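Local structure of mandelate racemase/muconate lactonizing enzyme family protein (Azoarcus sp., 2QDE) at residues P12-M17 with E60-I65; L79-D82 with K88-G91; A110-V115 with Y124-G129. The protein is of unknown function but belongs to the mandelate racemase/muconate lactonizing enzyme family, pairing an N-terminal capping domain with a barrel domain that holds a barium ion. All coordinates share one frame; numbering follows the deposited sequence.

Interaction 1. Residues P12-M17 with E60-I65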
loop_
_atom_site.group_PDB
_atom_site.type_symbol
_atom_site.label_atom_id
_atom_site.label_comp_id
_atom_site.label_asym_id
_atom_site.label_seq_id
_atom_site.Cartn_x
_atom_site.Cartn_y
_atom_site.Cartn_z
ATOM N N PRO A 12 -44.010 9.369 23.192
ATOM C CA PRO A 12 -43.669 7.953 23.014
ATOM C C PRO A 12 -44.899 7.158 22.567
ATOM O O PRO A 12 -45.920 7.143 23.258
ATOM C CB PRO A 12 -43.196 7.546 24.403
ATOM C CG PRO A 12 -44.121 8.338 25.292
ATOM C CD PRO A 12 -44.163 9.704 24.622
ATOM N N ILE A 13 -44.811 6.511 21.410
ATOM C CA ILE A 13 -45.931 5.724 20.912
ATOM C C ILE A 13 -45.585 4.262 20.649
ATOM O O ILE A 13 -44.424 3.897 20.426
ATOM C CB ILE A 13 -46.525 6.319 19.603
ATOM C CG1 ILE A 13 -45.442 6.425 18.532
ATOM C CG2 ILE A 13 -47.141 7.690 19.876
ATOM C CD1 ILE A 13 -46.000 6.716 17.129
ATOM N N SER A 14 -46.610 3.424 20.698
ATOM C CA SER A 14 -46.454 2.001 20.439
ATOM C C SER A 14 -47.531 1.640 19.421
ATOM O O SER A 14 -48.721 1.725 19.714
ATOM C CB SER A 14 -46.642 1.194 21.728
ATOM O OG SER A 14 -45.595 1.446 22.652
ATOM N N THR A 15 -47.108 1.242 18.225
ATOM C CA THR A 15 -48.045 0.900 17.161
ATOM C C THR A 15 -48.165 -0.600 16.889
ATOM O O THR A 15 -47.189 -1.264 16.552
ATOM C CB THR A 15 -47.651 1.604 15.853
ATOM O OG1 THR A 15 -47.493 3.001 16.103
ATOM C CG2 THR A 15 -48.720 1.404 14.790
ATOM N N PRO A 16 -49.379 -1.153 17.043
ATOM C CA PRO A 16 -49.603 -2.581 16.804
ATOM C C PRO A 16 -49.494 -2.910 15.312
ATOM O O PRO A 16 -49.831 -2.090 14.459
ATOM C CB PRO A 16 -51.025 -2.806 17.322
ATOM C CG PRO A 16 -51.232 -1.685 18.314
ATOM C CD PRO A 16 -50.578 -0.524 17.627
ATOM N N MET A 17 -49.031 -4.119 15.012
ATOM C CA MET A 17 -48.885 -4.582 13.637
ATOM C C MET A 17 -50.128 -5.341 13.163
ATOM O O MET A 17 -50.855 -5.932 13.975
ATOM C CB MET A 17 -47.668 -5.508 13.537
ATOM C CG MET A 17 -46.357 -4.855 13.935
ATOM S SD MET A 17 -45.588 -3.938 12.589
ATOM C CE MET A 17 -44.357 -5.093 12.075
ATOM N N GLU A 60 -30.656 2.725 19.774
ATOM C CA GLU A 60 -31.404 3.781 20.447
ATOM C C GLU A 60 -32.789 3.301 20.880
ATOM O O GLU A 60 -33.370 2.402 20.273
ATOM C CB GLU A 60 -31.502 5.013 19.540
ATOM C CG GLU A 60 -30.130 5.655 19.299
ATOM C CD GLU A 60 -30.164 6.810 18.311
ATOM O OE1 GLU A 60 -30.759 7.863 18.634
ATOM O OE2 GLU A 60 -29.586 6.657 17.211
ATOM N N THR A 61 -33.304 3.898 21.947
ATOM C CA THR A 61 -34.604 3.523 22.480
ATOM C C THR A 61 -35.487 4.748 22.626
ATOM O O THR A 61 -35.036 5.872 22.439
ATOM C CB THR A 61 -34.477 2.889 23.880
ATOM O OG1 THR A 61 -33.914 3.852 24.786
ATOM C CG2 THR A 61 -33.589 1.644 23.831
ATOM N N GLN A 62 -36.749 4.516 22.967
ATOM C CA GLN A 62 -37.681 5.613 23.161
ATOM C C GLN A 62 -37.090 6.576 24.169
ATOM O O GLN A 62 -37.047 7.775 23.927
ATOM C CB GLN A 62 -39.017 5.106 23.684
ATOM C CG GLN A 62 -39.851 4.363 22.676
ATOM C CD GLN A 62 -41.196 3.995 23.254
ATOM O OE1 GLN A 62 -41.269 3.395 24.331
ATOM N NE2 GLN A 62 -42.268 4.353 22.554
ATOM N N ASP A 63 -36.625 6.039 25.297
ATOM C CA ASP A 63 -36.045 6.871 26.345
ATOM C C ASP A 63 -34.740 7.549 25.917
ATOM O O ASP A 63 -34.496 8.697 26.289
ATOM C CB ASP A 63 -35.862 6.053 27.637
ATOM C CG ASP A 63 -37.204 5.683 28.292
ATOM O OD1 ASP A 63 -38.246 6.237 27.870
ATOM O OD2 ASP A 63 -37.226 4.849 29.230
ATOM N N SER A 64 -33.916 6.858 25.121
ATOM C CA SER A 64 -32.662 7.435 24.617
ATOM C C SER A 64 -32.966 8.718 23.872
ATOM O O SER A 64 -32.437 9.783 24.170
ATOM C CB SER A 64 -31.978 6.508 23.605
ATOM O OG SER A 64 -31.471 5.362 24.225
ATOM N N ILE A 65 -33.812 8.582 22.864
ATOM C CA ILE A 65 -34.197 9.698 22.024
ATOM C C ILE A 65 -34.872 10.813 22.818
ATOM O O ILE A 65 -34.558 11.992 22.643
ATOM C CB ILE A 65 -35.129 9.205 20.902
ATOM C CG1 ILE A 65 -34.394 8.148 20.066
ATOM C CG2 ILE A 65 -35.583 10.379 20.037
ATOM C CD1 ILE A 65 -35.284 7.374 19.108
#
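The planar amide of Q62 lies against the P12 ring and the I13 backbone, with P12 on one of its faces: CB of the proline ring stands almost straight above the amide nitrogen, 3.8 Å from Q62 NE2. I13 O approaches the same nitrogen from beyond its end, tilted toward the opposite side of the amide plane. Although I13 O and Q62 NE2 are only 3.1 Å apart, the angle is too poor for a hydrogen bond, and this is a close polar approach rather than a true pairing. The glutamine reaches the strand by a nearly straight chain, CG lying anti to its carbonyl carbon (chi1 -72°) and CD continuing the line outward (chi2 -176°). S14 lies farther off and turns its hydroxyl to D32 and T379. Q62 sits in the first turn of helix 62-78, which packs against the sheet beside strand 5-15 in the capping domain. Its amide is held from elsewhere: NE2 is hydrogen-bonded to G33 O and T379 OG1, and OE1 to K382 NZ. The chemistry therefore implies a buried amide whose rotation is fixed by these neighbours, while P12 and I13 supply shape and a nearby carbonyl.

Interaction 2. Residues L79-D82 with K88-G91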
loop_
_atom_site.group_PDB
_atom_site.type_symbol
_atom_site.label_atom_id
_atom_site.label_comp_id
_atom_site.label_asym_id
_atom_site.label_seq_id
_atom_site.Cartn_x
_atom_site.Cartn_y
_atom_site.Cartn_z
ATOM N N LEU A 79 -34.320 25.379 21.506
ATOM C CA LEU A 79 -35.125 26.450 22.089
ATOM C C LEU A 79 -34.552 27.840 21.837
ATOM O O LEU A 79 -33.375 28.100 22.094
ATOM C CB LEU A 79 -35.310 26.201 23.588
ATOM C CG LEU A 79 -36.232 25.012 23.873
ATOM C CD1 LEU A 79 -36.140 24.592 25.328
ATOM C CD2 LEU A 79 -37.658 25.385 23.500
ATOM N N GLY A 80 -35.398 28.725 21.312
ATOM C CA GLY A 80 -34.973 30.083 21.023
ATOM C C GLY A 80 -34.248 30.227 19.694
ATOM O O GLY A 80 -33.864 31.333 19.309
ATOM N N GLU A 81 -34.073 29.119 18.980
ATOM C CA GLU A 81 -33.368 29.138 17.699
ATOM C C GLU A 81 -34.281 29.244 16.476
ATOM O O GLU A 81 -35.435 28.809 16.501
ATOM C CB GLU A 81 -32.486 27.879 17.576
ATOM C CG GLU A 81 -31.674 27.807 16.286
ATOM C CD GLU A 81 -30.696 28.962 16.165
ATOM O OE1 GLU A 81 -29.542 28.816 16.618
ATOM O OE2 GLU A 81 -31.090 30.022 15.637
ATOM N N ASP A 82 -33.739 29.833 15.410
ATOM C CA ASP A 82 -34.427 30.000 14.133
ATOM C C ASP A 82 -34.370 28.621 13.452
ATOM O O ASP A 82 -33.289 28.123 13.139
ATOM C CB ASP A 82 -33.681 31.049 13.288
ATOM C CG ASP A 82 -34.358 31.336 11.961
ATOM O OD1 ASP A 82 -35.125 30.476 11.469
ATOM O OD2 ASP A 82 -34.103 32.427 11.394
ATOM N N LYS A 88 -26.585 24.918 10.712
ATOM C CA LYS A 88 -26.091 25.310 12.026
ATOM C C LYS A 88 -26.503 24.328 13.123
ATOM O O LYS A 88 -25.657 23.845 13.878
ATOM C CB LYS A 88 -26.595 26.717 12.375
ATOM C CG LYS A 88 -26.011 27.285 13.663
ATOM C CD LYS A 88 -26.749 28.549 14.091
ATOM C CE LYS A 88 -26.264 29.032 15.451
ATOM N NZ LYS A 88 -27.148 30.100 16.004
ATOM N N ILE A 89 -27.796 24.031 13.206
ATOM C CA ILE A 89 -28.311 23.116 14.224
ATOM C C ILE A 89 -27.763 21.692 14.102
ATOM O O ILE A 89 -27.389 21.075 15.102
ATOM C CB ILE A 89 -29.859 23.081 14.188
ATOM C CG1 ILE A 89 -30.403 24.466 14.545
ATOM C CG2 ILE A 89 -30.387 22.032 15.163
ATOM C CD1 ILE A 89 -31.890 24.635 14.291
ATOM N N VAL A 90 -27.718 21.167 12.882
ATOM C CA VAL A 90 -27.192 19.823 12.664
ATOM C C VAL A 90 -25.740 19.783 13.126
ATOM O O VAL A 90 -25.290 18.798 13.706
ATOM C CB VAL A 90 -27.270 19.426 11.165
ATOM C CG1 VAL A 90 -26.555 18.095 10.922
ATOM C CG2 VAL A 90 -28.722 19.322 10.743
ATOM N N GLY A 91 -25.016 20.869 12.874
ATOM C CA GLY A 91 -23.625 20.942 13.284
ATOM C C GLY A 91 -23.485 20.979 14.794
ATOM O O GLY A 91 -22.667 20.258 15.371
HETATM O O HOH W 1 -29.475 32.193 15.553
#
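E81 and K88 form a salt bridge across the turn between helix 62-78 and helix 86-96, a helix-loop-helix connection of the capping domain. K88 NZ donates to E81 OE1 over 2.8 Å, meeting that oxygen on its syn side and only 18° out of the carboxylate plane. The other oxygen is used differently. E81 OE2 turns its anti lone pair to the chain's own next amide, accepting from D82 N at 2.7 Å. A water also donates to E81 OE2, at 2.7 Å, and accepts a weak bond from K88 NZ, giving the ion pair a second, solvent-mediated link. Three donors thus grip one carboxylate and fix its rotation, which would be expected to favour its charged form.

The two chains take contrasting routes to this meeting. E81 starts with CG opposite its backbone N and then bends sharply at CG (chi2 62°), folding its carboxylate back over the following peptide. K88, by contrast, is stretched along its whole length, which brings NZ to the loop from the first turn of helix 86-96; T131 of a third subunit packs on this lysine.

Farther in, the loop rests on I89. Its branches reach V77 and L78 of the preceding helix and L111 of helix 101-119, so polar pairing outside gives way to a hydrocarbon interior. D82 secures its own carboxylate through T84 OG1, and the backbones of G80 and E81 are hydrogen-bonded to I5. G80 has a positive phi of 82°, a turn that suits glycine. I89 CD1 completes the contact, lying 3.8 Å from E81 CG on one hand and 3.9 Å from D82 O on the other.

Interaction 3. Residues A110-V115 with Y124-G129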
loop_
_atom_site.group_PDB
_atom_site.type_symbol
_atom_site.label_atom_id
_atom_site.label_comp_id
_atom_site.label_asym_id
_atom_site.label_seq_id
_atom_site.Cartn_x
_atom_site.Cartn_y
_atom_site.Cartn_z
ATOM N N ALA A 110 -38.213 17.184 11.654
ATOM C CA ALA A 110 -39.156 18.205 12.107
ATOM C C ALA A 110 -38.712 19.605 11.706
ATOM O O ALA A 110 -39.537 20.490 11.512
ATOM C CB ALA A 110 -39.344 18.125 13.633
ATOM N N LEU A 111 -37.408 19.817 11.586
ATOM C CA LEU A 111 -36.919 21.132 11.185
ATOM C C LEU A 111 -37.304 21.378 9.725
ATOM O O LEU A 111 -37.809 22.450 9.381
ATOM C CB LEU A 111 -35.397 21.224 11.369
ATOM C CG LEU A 111 -34.911 21.453 12.806
ATOM C CD1 LEU A 111 -33.410 21.214 12.905
ATOM C CD2 LEU A 111 -35.258 22.879 13.240
ATOM N N HIS A 112 -37.082 20.379 8.872
ATOM C CA HIS A 112 -37.424 20.513 7.458
ATOM C C HIS A 112 -38.929 20.699 7.287
ATOM O O HIS A 112 -39.372 21.460 6.431
ATOM C CB HIS A 112 -36.985 19.283 6.658
ATOM C CG HIS A 112 -35.527 19.271 6.316
ATOM N ND1 HIS A 112 -34.558 18.839 7.197
ATOM C CD2 HIS A 112 -34.873 19.647 5.191
ATOM C CE1 HIS A 112 -33.370 18.947 6.628
ATOM N NE2 HIS A 112 -33.533 19.435 5.411
ATOM N N ASP A 113 -39.711 19.983 8.089
ATOM C CA ASP A 113 -41.164 20.097 8.013
ATOM C C ASP A 113 -41.573 21.527 8.360
ATOM O O ASP A 113 -42.341 22.157 7.634
ATOM C CB ASP A 113 -41.827 19.117 8.980
ATOM C CG ASP A 113 -43.338 19.207 8.950
ATOM O OD1 ASP A 113 -43.923 19.043 7.861
ATOM O OD2 ASP A 113 -43.941 19.439 10.022
ATOM N N LEU A 114 -41.035 22.036 9.462
ATOM C CA LEU A 114 -41.338 23.384 9.916
ATOM C C LEU A 114 -40.885 24.457 8.925
ATOM O O LEU A 114 -41.587 25.444 8.712
ATOM C CB LEU A 114 -40.705 23.619 11.285
ATOM C CG LEU A 114 -40.972 24.948 11.999
ATOM C CD1 LEU A 114 -42.463 25.260 12.006
ATOM C CD2 LEU A 114 -40.430 24.851 13.422
ATOM N N VAL A 115 -39.720 24.263 8.312
ATOM C CA VAL A 115 -39.218 25.237 7.343
ATOM C C VAL A 115 -40.107 25.211 6.109
ATOM O O VAL A 115 -40.480 26.261 5.578
ATOM C CB VAL A 115 -37.748 24.935 6.955
ATOM C CG1 VAL A 115 -37.299 25.836 5.814
ATOM C CG2 VAL A 115 -36.851 25.161 8.161
ATOM N N TYR A 124 -39.287 18.276 -0.527
ATOM C CA TYR A 124 -38.444 17.968 -1.675
ATOM C C TYR A 124 -37.926 19.217 -2.375
ATOM O O TYR A 124 -36.888 19.169 -3.034
ATOM C CB TYR A 124 -39.149 17.035 -2.669
ATOM C CG TYR A 124 -40.475 17.501 -3.219
ATOM C CD1 TYR A 124 -40.559 18.599 -4.078
ATOM C CD2 TYR A 124 -41.646 16.806 -2.920
ATOM C CE1 TYR A 124 -41.787 18.990 -4.630
ATOM C CE2 TYR A 124 -42.878 17.190 -3.462
ATOM C CZ TYR A 124 -42.940 18.278 -4.313
ATOM O OH TYR A 124 -44.161 18.640 -4.844
ATOM N N GLN A 125 -38.637 20.334 -2.223
ATOM C CA GLN A 125 -38.200 21.591 -2.819
ATOM C C GLN A 125 -36.966 22.093 -2.073
ATOM O O GLN A 125 -36.136 22.811 -2.633
ATOM C CB GLN A 125 -39.303 22.654 -2.737
ATOM C CG GLN A 125 -40.529 22.350 -3.573
ATOM C CD GLN A 125 -40.234 22.309 -5.061
ATOM O OE1 GLN A 125 -39.371 21.556 -5.517
ATOM N NE2 GLN A 125 -40.963 23.117 -5.832
ATOM N N LEU A 126 -36.859 21.719 -0.801
ATOM C CA LEU A 126 -35.726 22.117 0.023
ATOM C C LEU A 126 -34.536 21.196 -0.223
ATOM O O LEU A 126 -33.405 21.547 0.088
ATOM C CB LEU A 126 -36.080 22.047 1.511
ATOM C CG LEU A 126 -37.235 22.882 2.073
ATOM C CD1 LEU A 126 -37.315 22.655 3.572
ATOM C CD2 LEU A 126 -37.025 24.357 1.764
ATOM N N LEU A 127 -34.802 20.016 -0.776
ATOM C CA LEU A 127 -33.747 19.037 -1.023
ATOM C C LEU A 127 -33.277 18.987 -2.477
ATOM O O LEU A 127 -32.659 18.010 -2.899
ATOM C CB LEU A 127 -34.226 17.647 -0.576
ATOM C CG LEU A 127 -34.686 17.549 0.886
ATOM C CD1 LEU A 127 -35.284 16.170 1.166
ATOM C CD2 LEU A 127 -33.506 17.817 1.806
ATOM N N GLY A 128 -33.574 20.032 -3.244
ATOM C CA GLY A 128 -33.141 20.060 -4.630
ATOM C C GLY A 128 -34.221 19.970 -5.697
ATOM O O GLY A 128 -33.904 19.927 -6.888
ATOM N N GLY A 129 -35.490 19.947 -5.290
ATOM C CA GLY A 129 -36.569 19.871 -6.261
ATOM C C GLY A 129 -36.983 18.447 -6.582
ATOM O O GLY A 129 -36.223 17.512 -6.345
#
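H112 and L126 mark the closest backbone approach, 7.8 Å between their CA atoms, where regular helix 101-119 faces the short, weakly bonded helical turn at 124-126 and the loop that follows it. The turn finishes with G129 N donating to Y124 O, and the chain then swings off through two glycines of positive phi.

Four side chains meet here by apolar contact. L126 provides the projecting piece: its CG lies opposite the carbonyl carbon (chi1 -59°) and the chain runs on extended, so that CD1 pushes toward helix 101-119 between two residues one turn apart. There CD1 sits 3.7 Å from H112 O, and V115 CG1 bounds it on the next turn at 3.9 Å. The H112 and L126 side chains run past each other in opposite directions, whereas V115 meets L126 at a slant.

L127 approaches the imidazole from another direction, its chain crossing that of H112 at about a right angle. L127 CD2 lies 4.0 Å from H112 NE2, and slightly farther from CD2 of the same ring. The two leucine methyls thus meet the imidazole obliquely, at its CD2 and NE2 and away from ND1. ND1 itself is committed to D108 O, a hydrogen bond to the preceding turn of the same helix that fixes the ring's rotation and leaves the methyls a steady surface.

Beyond the contact, L127 also packs on L312 and A315 of helix 303-315, and Y124 OH bonds to D361. G128 has backbone hydrogen bonds to a third subunit. The arrangement is that of the domain junction in this two-domain fold, where the last long helix of the capping domain meets the link leading into the barrel.

Overall arrangement
All three contacts belong to the capping domain, yet their chemistry follows their depth. Interactions 1 and 3 are buried: the first sets a polar amide against an inner strand of the sheet, while the third is nearly all hydrocarbon around an imidazole. Interaction 2 lies farther from the centre of the chain, about 24 Å out, and is the one built on a salt bridge and water. Interactions 2 and 3 are neighbours on successive helices, 86-96 and 101-119, touching where I89 CG2 meets L111 CD1 at 3.9 Å; both also reach the third subunit. Interaction 1 stands apart, its centre about 25 Å from either of the others, and approaches the second subunit instead.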